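Local coordinates for protein CalG4 (PDB 3IA7) that is a bacterial protein of the GT-B clan, built from two Rossmann-like domains, and holds calcium ions in the crystal, at residues Arg5-Ala10 with Arg31-Thr36; Ser26-Arg31 with Arg388-Val393; Val233-Leu238 with Ser293-Ala298; Ala300-Gly305 with Pro319-Pro324. One frame throughout, in Å; residues are numbered along the deposited sequence.

Contact 1 (Arg5-Ala10 with Arg31-Thr36); sequences RHILFA and RGHRIT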
loop_
_atom_site.group_PDB
_atom_site.type_symbol
_atom_site.label_atom_id
_atom_site.label_comp_id
_atom_site.label_asym_id
_atom_site.label_seq_id
_atom_site.Cartn_x
_atom_site.Cartn_y
_atom_site.Cartn_z
ATOM N N ARG A 5 2.842 -24.536 4.917
ATOM C CA ARG A 5 1.522 -24.959 5.296
ATOM C C ARG A 5 0.492 -24.565 4.239
ATOM O O ARG A 5 0.674 -23.646 3.505
ATOM C CB ARG A 5 1.134 -24.420 6.657
ATOM C CG ARG A 5 2.247 -24.319 7.651
ATOM C CD ARG A 5 2.758 -25.619 8.065
ATOM N NE ARG A 5 1.714 -26.439 8.598
ATOM C CZ ARG A 5 1.487 -26.633 9.880
ATOM N NH1 ARG A 5 0.484 -27.390 10.261
ATOM N NH2 ARG A 5 2.244 -26.061 10.753
ATOM N N HIS A 6 -0.576 -25.321 4.171
ATOM C CA HIS A 6 -1.658 -24.996 3.268
ATOM C C HIS A 6 -2.706 -24.235 4.090
ATOM O O HIS A 6 -3.322 -24.779 5.032
ATOM C CB HIS A 6 -2.268 -26.248 2.632
ATOM C CG HIS A 6 -3.336 -25.933 1.621
ATOM N ND1 HIS A 6 -4.173 -26.891 1.089
ATOM C CD2 HIS A 6 -3.706 -24.757 1.056
ATOM C CE1 HIS A 6 -4.994 -26.322 0.219
ATOM N NE2 HIS A 6 -4.732 -25.031 0.175
ATOM N N ILE A 7 -2.867 -22.957 3.766
ATOM C CA ILE A 7 -3.716 -22.121 4.581
ATOM C C ILE A 7 -4.901 -21.660 3.749
ATOM O O ILE A 7 -4.709 -21.055 2.679
ATOM C CB ILE A 7 -2.909 -20.903 5.125
ATOM C CG1 ILE A 7 -1.726 -21.405 6.015
ATOM C CG2 ILE A 7 -3.897 -20.015 5.920
ATOM C CD1 ILE A 7 -0.873 -20.276 6.640
ATOM N N LEU A 8 -6.117 -21.942 4.198
ATOM C CA LEU A 8 -7.309 -21.485 3.451
ATOM C C LEU A 8 -7.933 -20.242 4.090
ATOM O O LEU A 8 -8.135 -20.212 5.327
ATOM C CB LEU A 8 -8.336 -22.588 3.324
ATOM C CG LEU A 8 -9.699 -22.081 2.835
ATOM C CD1 LEU A 8 -9.641 -22.024 1.318
ATOM C CD2 LEU A 8 -10.788 -23.018 3.274
ATOM N N PHE A 9 -8.189 -19.229 3.267
ATOM C CA PHE A 9 -8.936 -18.046 3.723
ATOM C C PHE A 9 -10.362 -18.131 3.201
ATOM O O PHE A 9 -10.607 -18.294 2.015
ATOM C CB PHE A 9 -8.309 -16.760 3.176
ATOM C CG PHE A 9 -7.105 -16.299 3.903
ATOM C CD1 PHE A 9 -5.928 -17.058 3.915
ATOM C CD2 PHE A 9 -7.108 -15.060 4.538
ATOM C CE1 PHE A 9 -4.776 -16.600 4.595
ATOM C CE2 PHE A 9 -5.958 -14.581 5.210
ATOM C CZ PHE A 9 -4.785 -15.378 5.247
ATOM N N ALA A 10 -11.309 -18.024 4.095
ATOM C CA ALA A 10 -12.737 -17.907 3.706
ATOM C C ALA A 10 -13.202 -16.479 3.979
ATOM O O ALA A 10 -13.172 -16.020 5.162
ATOM C CB ALA A 10 -13.591 -18.921 4.503
ATOM N N ARG A 31 6.332 -16.066 3.077
ATOM C CA ARG A 31 6.944 -17.029 3.930
ATOM C C ARG A 31 6.872 -18.446 3.392
ATOM O O ARG A 31 7.270 -19.376 4.090
ATOM C CB ARG A 31 6.378 -16.921 5.350
ATOM C CG ARG A 31 6.574 -15.502 5.916
ATOM C CD ARG A 31 5.988 -15.324 7.327
ATOM N NE ARG A 31 6.147 -13.933 7.765
ATOM C CZ ARG A 31 6.148 -13.522 9.026
ATOM N NH1 ARG A 31 5.959 -14.385 10.025
ATOM N NH2 ARG A 31 6.268 -12.224 9.279
ATOM N N GLY A 32 6.388 -18.634 2.168
ATOM C CA GLY A 32 6.409 -19.987 1.564
ATOM C C GLY A 32 5.109 -20.799 1.694
ATOM O O GLY A 32 5.027 -21.899 1.145
ATOM N N HIS A 33 4.108 -20.261 2.394
ATOM C CA HIS A 33 2.805 -20.932 2.575
ATOM C C HIS A 33 1.950 -20.914 1.317
ATOM O O HIS A 33 1.960 -19.939 0.561
ATOM C CB HIS A 33 2.055 -20.363 3.784
ATOM C CG HIS A 33 2.870 -20.411 5.042
ATOM N ND1 HIS A 33 3.395 -21.590 5.528
ATOM C CD2 HIS A 33 3.361 -19.425 5.836
ATOM C CE1 HIS A 33 4.128 -21.335 6.597
ATOM N NE2 HIS A 33 4.100 -20.034 6.818
ATOM N N ARG A 34 1.256 -22.019 1.089
ATOM C CA ARG A 34 0.290 -22.160 0.000
ATOM C C ARG A 34 -1.041 -21.591 0.495
ATOM O O ARG A 34 -1.628 -22.103 1.485
ATOM C CB ARG A 34 0.104 -23.644 -0.331
ATOM C CG ARG A 34 -0.954 -23.852 -1.415
ATOM C CD ARG A 34 -1.194 -25.320 -1.697
ATOM N NE ARG A 34 -2.339 -25.442 -2.601
ATOM C CZ ARG A 34 -2.945 -26.592 -2.877
ATOM N NH1 ARG A 34 -2.558 -27.715 -2.273
ATOM N NH2 ARG A 34 -3.953 -26.607 -3.743
ATOM N N ILE A 35 -1.495 -20.516 -0.144
ATOM C CA ILE A 35 -2.724 -19.855 0.244
ATOM C C ILE A 35 -3.829 -20.083 -0.777
ATOM O O ILE A 35 -3.645 -19.865 -1.994
ATOM C CB ILE A 35 -2.547 -18.310 0.433
ATOM C CG1 ILE A 35 -1.226 -17.960 1.151
ATOM C CG2 ILE A 35 -3.859 -17.691 1.083
ATOM C CD1 ILE A 35 -1.163 -18.549 2.638
ATOM N N THR A 36 -4.965 -20.589 -0.294
ATOM C CA THR A 36 -6.139 -20.731 -1.116
ATOM C C THR A 36 -7.155 -19.754 -0.526
ATOM O O THR A 36 -7.211 -19.593 0.695
ATOM C CB THR A 36 -6.663 -22.173 -1.054
ATOM O OG1 THR A 36 -5.655 -23.075 -1.576
ATOM C CG2 THR A 36 -7.960 -22.335 -1.875
#
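His6 and Arg34 each set CG anti to their own backbone N (chi1 -176° and 177°), which sends imidazole and guanidinium out on the same face of the sheet and stacks one flat on the other. The two planes are only 1° from parallel, with centres 4.0 Å apart; the Arg34 chain, extended as far as NE, also lays CD over the ring. Outside the two strands, Glu53 forms a salt bridge with NE of Arg34. At the imidazole edge, NE2 of His6 meets OG1 of Thr36 at 2.8 Å, in the ring plane, in a hydrogen bond. Face and edge contacts together fix the ring rotation. Leu8 CD1 continues this face against Thr36 CG2 at 3.6 Å.

Ile7, Phe9 and Ile35 occupy the other face: CD1 of Ile35 rests 3.8 Å from CB of Ile7, while Ile35 CG2 reaches CD1 of Phe9 at 3.6 Å. At the strand entrance, the backbone N of Arg5 donates to ND1 of His33 at 3.1 Å, in the imidazole plane, and Glu394 engages NE2. Four backbone bonds, including Ile7 N to Arg34 O at 2.7 Å, pair the strands in parallel. With helix 15-30 between them, and Gly32 closing that helix as C-prime residue of a Schellman motif, they form the first beta-alpha-beta unit of an N-terminal Rossmann-like domain.

Contact 2 (Ser26-Arg31 with Arg388-Val393); sequences SELARR and RAADEV
Arg31 and Asp391 supply the ionic part of the contact. NH1 of Arg31 donates to OD1 of Asp391 at 2.7 Å, almost in the guanidinium plane and nearly in line with the C-O bond of the acceptor; a weak second bond runs from NH2 to the same oxygen. Along the NE-NH2 edge of Arg31, Glu27 OE2 accepts from both nitrogens, the NE bond measuring 2.9 Å and using the anti lone pair of OE2. Carboxylates at two edges therefore fix the plane of this group, and Glu394 adds a further salt bridge at NH1. Arg30 NH1 extends the network by bonding Glu27 OE1 at 3.0 Å, from above the carboxylate plane. So much positive charge nearby would be expected to keep Glu27 ionised.

These groups sit where helix 15-30 of the N-terminal Rossmann-like domain meets helix 385-400, the last helix of the chain, which returns to the first domain as in other GT-B proteins. The axes of the two helical segments cross at -61° and approach to 9.3 Å.

Van der Waals packing centres on Ala390. Its CB lies over the centre of one guanidinium face, 3.5 Å from CZ of Arg31, and it also touches CG of Glu27 at 3.6 Å. The apolar share comes from Leu28, which turns CG beside its backbone N (chi1 -70°); CD2 comes 3.9 Å from CB of Ala390, with Val393 CG1 more loosely beyond. The same helix also meets the second subunit: Glu27 packs on its Ala387 and Arg30 on its Gly384.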
loop_
_atom_site.group_PDB
_atom_site.type_symbol
_atom_site.label_atom_id
_atom_site.label_comp_id
_atom_site.label_asym_id
_atom_site.label_seq_id
_atom_site.Cartn_x
_atom_site.Cartn_y
_atom_site.Cartn_z
ATOM N N SER A 26 -0.403 -11.867 1.617
ATOM C CA SER A 26 0.885 -11.679 0.977
ATOM C C SER A 26 2.052 -12.038 1.855
ATOM O O SER A 26 2.991 -12.715 1.405
ATOM C CB SER A 26 1.007 -10.212 0.522
ATOM O OG SER A 26 0.013 -10.029 -0.478
ATOM N N GLU A 27 1.968 -11.636 3.127
ATOM C CA GLU A 27 3.040 -11.905 4.067
ATOM C C GLU A 27 3.188 -13.413 4.323
ATOM O O GLU A 27 4.322 -13.975 4.341
ATOM C CB GLU A 27 2.806 -11.132 5.382
ATOM C CG GLU A 27 4.066 -11.237 6.368
ATOM C CD GLU A 27 5.444 -10.862 5.770
ATOM O OE1 GLU A 27 5.563 -9.929 4.964
ATOM O OE2 GLU A 27 6.445 -11.541 6.124
ATOM N N LEU A 28 2.055 -14.113 4.430
ATOM C CA LEU A 28 2.105 -15.609 4.529
ATOM C C LEU A 28 2.673 -16.311 3.274
ATOM O O LEU A 28 3.499 -17.258 3.372
ATOM C CB LEU A 28 0.707 -16.174 4.833
ATOM C CG LEU A 28 0.294 -15.814 6.303
ATOM C CD1 LEU A 28 -1.191 -16.193 6.500
ATOM C CD2 LEU A 28 1.216 -16.544 7.410
ATOM N N ALA A 29 2.212 -15.861 2.115
ATOM C CA ALA A 29 2.740 -16.332 0.829
ATOM C C ALA A 29 4.257 -16.070 0.739
ATOM O O ALA A 29 5.014 -16.923 0.233
ATOM C CB ALA A 29 1.960 -15.646 -0.354
ATOM N N ARG A 30 4.720 -14.894 1.173
ATOM C CA ARG A 30 6.155 -14.583 1.188
ATOM C C ARG A 30 6.940 -15.589 2.003
ATOM O O ARG A 30 8.080 -15.846 1.705
ATOM C CB ARG A 30 6.482 -13.207 1.786
ATOM C CG ARG A 30 6.101 -12.100 0.910
ATOM C CD ARG A 30 6.700 -10.789 1.360
ATOM N NE ARG A 30 6.035 -9.771 0.573
ATOM C CZ ARG A 30 4.956 -9.095 0.978
ATOM N NH1 ARG A 30 4.481 -9.266 2.193
ATOM N NH2 ARG A 30 4.379 -8.198 0.178
ATOM N N ARG A 31 6.332 -16.066 3.077
ATOM C CA ARG A 31 6.944 -17.029 3.930
ATOM C C ARG A 31 6.872 -18.446 3.392
ATOM O O ARG A 31 7.270 -19.376 4.090
ATOM C CB ARG A 31 6.378 -16.921 5.350
ATOM C CG ARG A 31 6.574 -15.502 5.916
ATOM C CD ARG A 31 5.988 -15.324 7.327
ATOM N NE ARG A 31 6.147 -13.933 7.765
ATOM C CZ ARG A 31 6.148 -13.522 9.026
ATOM N NH1 ARG A 31 5.959 -14.385 10.025
ATOM N NH2 ARG A 31 6.268 -12.224 9.279
ATOM N N ARG A 388 3.356 -8.804 11.934
ATOM C CA ARG A 388 2.948 -9.283 13.224
ATOM C C ARG A 388 1.809 -10.261 13.088
ATOM O O ARG A 388 1.766 -11.275 13.795
ATOM C CB ARG A 388 2.416 -8.141 14.087
ATOM C CG ARG A 388 1.999 -8.678 15.473
ATOM C CD ARG A 388 1.353 -7.584 16.311
ATOM N NE ARG A 388 0.802 -8.153 17.553
ATOM C CZ ARG A 388 -0.022 -7.519 18.373
ATOM N NH1 ARG A 388 -0.403 -6.268 18.099
ATOM N NH2 ARG A 388 -0.475 -8.158 19.438
ATOM N N ALA A 389 0.873 -9.948 12.215
ATOM C CA ALA A 389 -0.271 -10.841 11.992
ATOM C C ALA A 389 0.195 -12.247 11.527
ATOM O O ALA A 389 -0.285 -13.276 12.054
ATOM C CB ALA A 389 -1.220 -10.206 11.002
ATOM N N ALA A 390 1.181 -12.278 10.622
ATOM C CA ALA A 390 1.797 -13.541 10.128
ATOM C C ALA A 390 2.562 -14.260 11.255
ATOM O O ALA A 390 2.505 -15.480 11.356
ATOM C CB ALA A 390 2.692 -13.269 8.949
ATOM N N ASP A 391 3.270 -13.496 12.092
ATOM C CA ASP A 391 3.960 -14.061 13.258
ATOM C C ASP A 391 2.959 -14.771 14.196
ATOM O O ASP A 391 3.229 -15.903 14.664
ATOM C CB ASP A 391 4.729 -12.973 14.054
ATOM C CG ASP A 391 5.993 -12.481 13.352
ATOM O OD1 ASP A 391 6.400 -13.003 12.279
ATOM O OD2 ASP A 391 6.621 -11.576 13.928
ATOM N N GLU A 392 1.810 -14.139 14.412
ATOM C CA GLU A 392 0.804 -14.658 15.356
ATOM C C GLU A 392 0.217 -15.918 14.744
ATOM O O GLU A 392 0.012 -16.900 15.423
ATOM C CB GLU A 392 -0.351 -13.674 15.548
ATOM C CG GLU A 392 0.021 -12.334 16.169
ATOM C CD GLU A 392 0.172 -12.346 17.679
ATOM O OE1 GLU A 392 -0.236 -13.317 18.360
ATOM O OE2 GLU A 392 0.682 -11.335 18.201
ATOM N N VAL A 393 -0.057 -15.882 13.448
ATOM C CA VAL A 393 -0.621 -17.072 12.812
ATOM C C VAL A 393 0.390 -18.213 12.851
ATOM O O VAL A 393 0.031 -19.373 13.181
ATOM C CB VAL A 393 -1.029 -16.801 11.366
ATOM C CG1 VAL A 393 -1.372 -18.129 10.668
ATOM C CG2 VAL A 393 -2.215 -15.743 11.274
#

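Contact 3 (Val233-Leu238 with Ser293-Ala298); sequences VLLVSL and SVLAHA. With CA (calcium ion), chain E.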
loop_
_atom_site.group_PDB
_atom_site.type_symbol
_atom_site.label_atom_id
_atom_site.label_comp_id
_atom_site.label_asym_id
_atom_site.label_seq_id
_atom_site.Cartn_x
_atom_site.Cartn_y
_atom_site.Cartn_z
ATOM N N VAL A 233 -4.358 22.041 3.990
ATOM C CA VAL A 233 -4.899 21.106 3.002
ATOM C C VAL A 233 -6.063 20.334 3.665
ATOM O O VAL A 233 -5.943 19.863 4.797
ATOM C CB VAL A 233 -3.835 20.116 2.462
ATOM C CG1 VAL A 233 -4.491 19.067 1.514
ATOM C CG2 VAL A 233 -2.698 20.860 1.679
ATOM N N LEU A 234 -7.172 20.222 2.939
ATOM C CA LEU A 234 -8.274 19.375 3.328
ATOM C C LEU A 234 -8.440 18.242 2.345
ATOM O O LEU A 234 -8.498 18.478 1.115
ATOM C CB LEU A 234 -9.567 20.198 3.405
ATOM C CG LEU A 234 -10.879 19.421 3.692
ATOM C CD1 LEU A 234 -10.937 18.768 5.109
ATOM C CD2 LEU A 234 -12.084 20.303 3.474
ATOM N N LEU A 235 -8.536 17.006 2.853
ATOM C CA LEU A 235 -8.968 15.883 2.004
ATOM C C LEU A 235 -10.443 15.617 2.263
ATOM O O LEU A 235 -10.875 15.482 3.416
ATOM C CB LEU A 235 -8.140 14.606 2.273
ATOM C CG LEU A 235 -8.554 13.290 1.519
ATOM C CD1 LEU A 235 -8.507 13.490 0.058
ATOM C CD2 LEU A 235 -7.632 12.145 1.885
ATOM N N VAL A 236 -11.200 15.529 1.199
ATOM C CA VAL A 236 -12.605 15.189 1.264
ATOM C C VAL A 236 -12.843 13.867 0.508
ATOM O O VAL A 236 -12.484 13.729 -0.678
ATOM C CB VAL A 236 -13.506 16.261 0.592
ATOM C CG1 VAL A 236 -14.994 15.810 0.711
ATOM C CG2 VAL A 236 -13.275 17.629 1.228
ATOM N N SER A 237 -13.449 12.900 1.178
ATOM C CA SER A 237 -13.713 11.621 0.488
ATOM C C SER A 237 -14.960 10.972 1.043
ATOM O O SER A 237 -15.121 10.951 2.248
ATOM C CB SER A 237 -12.520 10.694 0.713
ATOM O OG SER A 237 -12.730 9.481 0.017
ATOM N N LEU A 238 -15.818 10.397 0.199
ATOM C CA LEU A 238 -16.986 9.665 0.701
ATOM C C LEU A 238 -16.919 8.186 0.350
ATOM O O LEU A 238 -17.918 7.472 0.434
ATOM C CB LEU A 238 -18.284 10.243 0.116
ATOM C CG LEU A 238 -18.677 11.694 0.466
ATOM C CD1 LEU A 238 -20.094 11.990 -0.117
ATOM C CD2 LEU A 238 -18.644 11.920 1.967
ATOM N N SER A 293 -0.480 10.400 0.233
ATOM C CA SER A 293 0.300 11.574 -0.185
ATOM C C SER A 293 -0.454 12.832 0.230
ATOM O O SER A 293 0.130 13.826 0.714
ATOM C CB SER A 293 0.530 11.570 -1.711
ATOM O OG SER A 293 1.045 10.289 -2.107
ATOM N N VAL A 294 -1.766 12.788 0.065
ATOM C CA VAL A 294 -2.569 13.982 0.449
ATOM C C VAL A 294 -2.631 14.078 1.972
ATOM O O VAL A 294 -2.378 15.166 2.539
ATOM C CB VAL A 294 -3.927 13.991 -0.204
ATOM C CG1 VAL A 294 -4.741 15.240 0.183
ATOM C CG2 VAL A 294 -3.750 13.877 -1.720
ATOM N N LEU A 295 -2.931 12.961 2.647
ATOM C CA LEU A 295 -3.046 12.973 4.137
ATOM C C LEU A 295 -1.755 13.403 4.781
ATOM O O LEU A 295 -1.778 14.035 5.846
ATOM C CB LEU A 295 -3.490 11.612 4.735
ATOM C CG LEU A 295 -4.978 11.280 4.475
ATOM C CD1 LEU A 295 -5.325 9.788 4.623
ATOM C CD2 LEU A 295 -5.897 12.146 5.288
ATOM N N ALA A 296 -0.618 13.051 4.181
ATOM C CA ALA A 296 0.663 13.476 4.789
ATOM C C ALA A 296 0.786 15.002 4.929
ATOM O O ALA A 296 1.569 15.459 5.721
ATOM C CB ALA A 296 1.906 12.868 4.028
ATOM N N HIS A 297 0.032 15.776 4.138
ATOM C CA HIS A 297 0.077 17.239 4.169
ATOM C C HIS A 297 -1.203 17.817 4.775
ATOM O O HIS A 297 -1.297 19.017 4.996
ATOM C CB HIS A 297 0.282 17.830 2.763
ATOM C CG HIS A 297 1.485 17.293 2.060
ATOM N ND1 HIS A 297 1.442 16.159 1.283
ATOM C CD2 HIS A 297 2.776 17.709 2.052
ATOM C CE1 HIS A 297 2.657 15.898 0.820
ATOM N NE2 HIS A 297 3.481 16.834 1.251
ATOM N N ALA A 298 -2.221 16.981 4.988
ATOM C CA ALA A 298 -3.542 17.482 5.373
ATOM C C ALA A 298 -3.623 18.010 6.827
ATOM O O ALA A 298 -3.011 17.440 7.722
ATOM C CB ALA A 298 -4.627 16.403 5.137
HETATM CA CA CA E . 5.905 16.785 0.437
HETATM O O HOH W 1 -1.972 21.556 5.505
HETATM O O HOH W 2 6.760 17.692 2.378
HETATM O O HOH W 3 5.798 19.118 0.139
#
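His297 links strand 233-237 to a calcium ion shared with the second subunit, yet it is joined to the strand by a water rather than by a direct backbone bond: the water accepts from N of Val233 at 2.9 Å and donates to O of His297 at 2.7 Å. It bridges the start of strand 233-237, in the C-terminal Rossmann-like domain, to the turn that leads from helix 291-295 into the neighbouring parallel strand 298-303.

The rest of the contact is aliphatic. Val294 sets CG1 anti to its backbone N (chi1 -179°), and that methyl touches both CG1 of Val233, at 4.1 Å, and CB of Leu235, at 4.0 Å. The side chains meet at roughly right angles. Leu235 then reaches onward with CD2 to CG of Leu295 at 3.8 Å.

The side chain of His297 leads away from the strand to a subunit boundary. ND1 donates to O of Ser293, one helical turn back, at 2.7 Å, which fixes the ring and directs NE2 at the metal. Gln225 binds the same ion, as do Leu42 and Glu46 of the second subunit. The calcium ion lies in the imidazole plane, 2.6 Å from His297 NE2.

Contact 4 (Ala300-Gly305 with Pro319-Pro324); sequences ACLTHG and PLVLVP
Strands 300-303 and 320-322 run parallel, their axes 4.7 Å apart and 18° from exact alignment, with alternating bonds such as Cys301 N to Pro319 O and Val321 N to Cys301 O. They are the two strands of a beta-alpha-beta unit whose connection is helix 307-315, within the C-terminal Rossmann-like domain. The same zigzag goes on through Thr303, whose N donates to Val321 O at 2.9 Å and whose O accepts from Val323 N at 2.8 Å.

On one face of the sheet, Leu302 sends CD1 across to CG1 of Val321 at 3.8 Å and toward CG1 of Val323. Helices 246-256 and 353-365 cover this aliphatic layer.

Thr303 and Leu322 lie side by side on the other face. With OG1 anti to the backbone N (chi1 -175°), Thr303 has its methyl between N and the carbonyl carbon, and CG2 presses to 3.4 Å from CD2 of Leu322, tighter than usual for two carbons. OG1 of Thr303 receives a weak bond from ND1 of His304, and both side chains also make weak bonds to O of Ser237 in the adjoining strand. The chain then turns at Gly305 with a phi of 99°, leaving its CA 3.8 Å from Leu322 CD2. The buried O of His304 lacks a hydrogen-bond partner in the model, and lies 3.3 Å from Pro324 CA in a CA-H...O contact.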
loop_
_atom_site.group_PDB
_atom_site.type_symbol
_atom_site.label_atom_id
_atom_site.label_comp_id
_atom_site.label_asym_id
_atom_site.label_seq_id
_atom_site.Cartn_x
_atom_site.Cartn_y
_atom_site.Cartn_z
ATOM N N ALA A 300 -6.806 18.318 8.030
ATOM C CA ALA A 300 -8.033 17.665 8.389
ATOM C C ALA A 300 -8.483 16.807 7.230
ATOM O O ALA A 300 -8.070 17.028 6.068
ATOM C CB ALA A 300 -9.181 18.704 8.701
ATOM N N CYS A 301 -9.410 15.913 7.556
ATOM C CA CYS A 301 -10.060 15.073 6.536
ATOM C C CYS A 301 -11.553 15.077 6.779
ATOM O O CYS A 301 -11.989 14.833 7.917
ATOM C CB CYS A 301 -9.496 13.634 6.650
ATOM S SG CYS A 301 -10.230 12.482 5.411
ATOM N N LEU A 302 -12.347 15.297 5.731
ATOM C CA LEU A 302 -13.755 15.263 5.836
ATOM C C LEU A 302 -14.201 13.992 5.137
ATOM O O LEU A 302 -13.997 13.846 3.918
ATOM C CB LEU A 302 -14.373 16.493 5.116
ATOM C CG LEU A 302 -15.891 16.598 4.953
ATOM C CD1 LEU A 302 -16.685 16.629 6.254
ATOM C CD2 LEU A 302 -16.182 17.866 4.143
ATOM N N THR A 303 -14.821 13.084 5.882
ATOM C CA THR A 303 -15.015 11.718 5.383
ATOM C C THR A 303 -16.279 11.098 5.925
ATOM O O THR A 303 -16.874 11.629 6.860
ATOM C CB THR A 303 -13.778 10.786 5.682
ATOM O OG1 THR A 303 -13.989 9.512 5.072
ATOM C CG2 THR A 303 -13.600 10.559 7.164
ATOM N N HIS A 304 -16.714 9.996 5.307
ATOM C CA HIS A 304 -17.897 9.239 5.747
ATOM C C HIS A 304 -17.683 8.457 7.070
ATOM O O HIS A 304 -18.626 8.240 7.834
ATOM C CB HIS A 304 -18.410 8.315 4.627
ATOM C CG HIS A 304 -17.349 7.425 4.045
ATOM N ND1 HIS A 304 -16.109 7.898 3.647
ATOM C CD2 HIS A 304 -17.338 6.093 3.793
ATOM C CE1 HIS A 304 -15.372 6.893 3.208
ATOM N NE2 HIS A 304 -16.099 5.787 3.272
ATOM N N GLY A 305 -16.471 8.035 7.358
ATOM C CA GLY A 305 -16.220 7.480 8.696
ATOM C C GLY A 305 -16.226 5.956 8.800
ATOM O O GLY A 305 -16.353 5.417 9.891
ATOM N N PRO A 319 -6.813 14.801 11.993
ATOM C CA PRO A 319 -8.122 14.753 12.646
ATOM C C PRO A 319 -9.297 14.775 11.644
ATOM O O PRO A 319 -9.147 15.264 10.522
ATOM C CB PRO A 319 -8.132 16.011 13.559
ATOM C CG PRO A 319 -7.238 16.987 12.868
ATOM C CD PRO A 319 -6.152 16.121 12.143
ATOM N N LEU A 320 -10.454 14.257 12.046
ATOM C CA LEU A 320 -11.560 14.028 11.077
ATOM C C LEU A 320 -12.780 14.912 11.348
ATOM O O LEU A 320 -13.135 15.182 12.512
ATOM C CB LEU A 320 -12.005 12.561 11.137
ATOM C CG LEU A 320 -11.060 11.493 10.566
ATOM C CD1 LEU A 320 -9.661 11.782 10.953
ATOM C CD2 LEU A 320 -11.465 10.156 11.131
ATOM N N VAL A 321 -13.445 15.338 10.275
ATOM C CA VAL A 321 -14.833 15.751 10.384
ATOM C C VAL A 321 -15.628 14.661 9.638
ATOM O O VAL A 321 -15.289 14.303 8.498
ATOM C CB VAL A 321 -15.096 17.125 9.790
ATOM C CG1 VAL A 321 -16.591 17.515 9.929
ATOM C CG2 VAL A 321 -14.186 18.184 10.498
ATOM N N LEU A 322 -16.603 14.095 10.331
ATOM C CA LEU A 322 -17.361 12.943 9.854
ATOM C C LEU A 322 -18.731 13.343 9.326
ATOM O O LEU A 322 -19.416 14.194 9.910
ATOM C CB LEU A 322 -17.490 11.904 10.971
ATOM C CG LEU A 322 -16.156 11.196 11.313
ATOM C CD1 LEU A 322 -16.399 9.925 12.049
ATOM C CD2 LEU A 322 -15.254 10.843 10.125
ATOM N N VAL A 323 -19.122 12.724 8.217
ATOM C CA VAL A 323 -20.484 12.825 7.695
ATOM C C VAL A 323 -21.009 11.375 7.503
ATOM O O VAL A 323 -21.073 10.844 6.374
ATOM C CB VAL A 323 -20.501 13.719 6.456
ATOM C CG1 VAL A 323 -20.331 15.224 6.885
ATOM C CG2 VAL A 323 -19.423 13.334 5.432
ATOM N N PRO A 324 -21.330 10.701 8.626
ATOM C CA PRO A 324 -21.665 9.264 8.638
ATOM C C PRO A 324 -22.949 8.869 7.924
ATOM O O PRO A 324 -23.117 7.686 7.607
ATOM C CB PRO A 324 -21.846 8.933 10.123
ATOM C CG PRO A 324 -21.361 10.083 10.884
ATOM C CD PRO A 324 -21.363 11.281 9.986
#

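Contacts 1 and 4 are equivalent in kind, each pairing parallel strands of a beta-alpha-beta unit, but they lie on opposite sides of the chain's centre, their own centres about 37 Å apart. Contact 4 is almost wholly buried and aliphatic, whereas contact 1, also mostly buried, carries a charged and aromatic stack where Arg34 reaches the surface. Contacts 1 and 2 share Arg31 and meet around Leu28. Contact 3 joins contact 4 through backbone pairing of neighbouring strands 233-237 and 298-303. Contacts 2 and 3 are buried in their apolar parts and both reach the second subunit: contact 2, whose ionic network runs to exposed Asp391, by packing, contact 3 through a calcium ion at partly exposed His297.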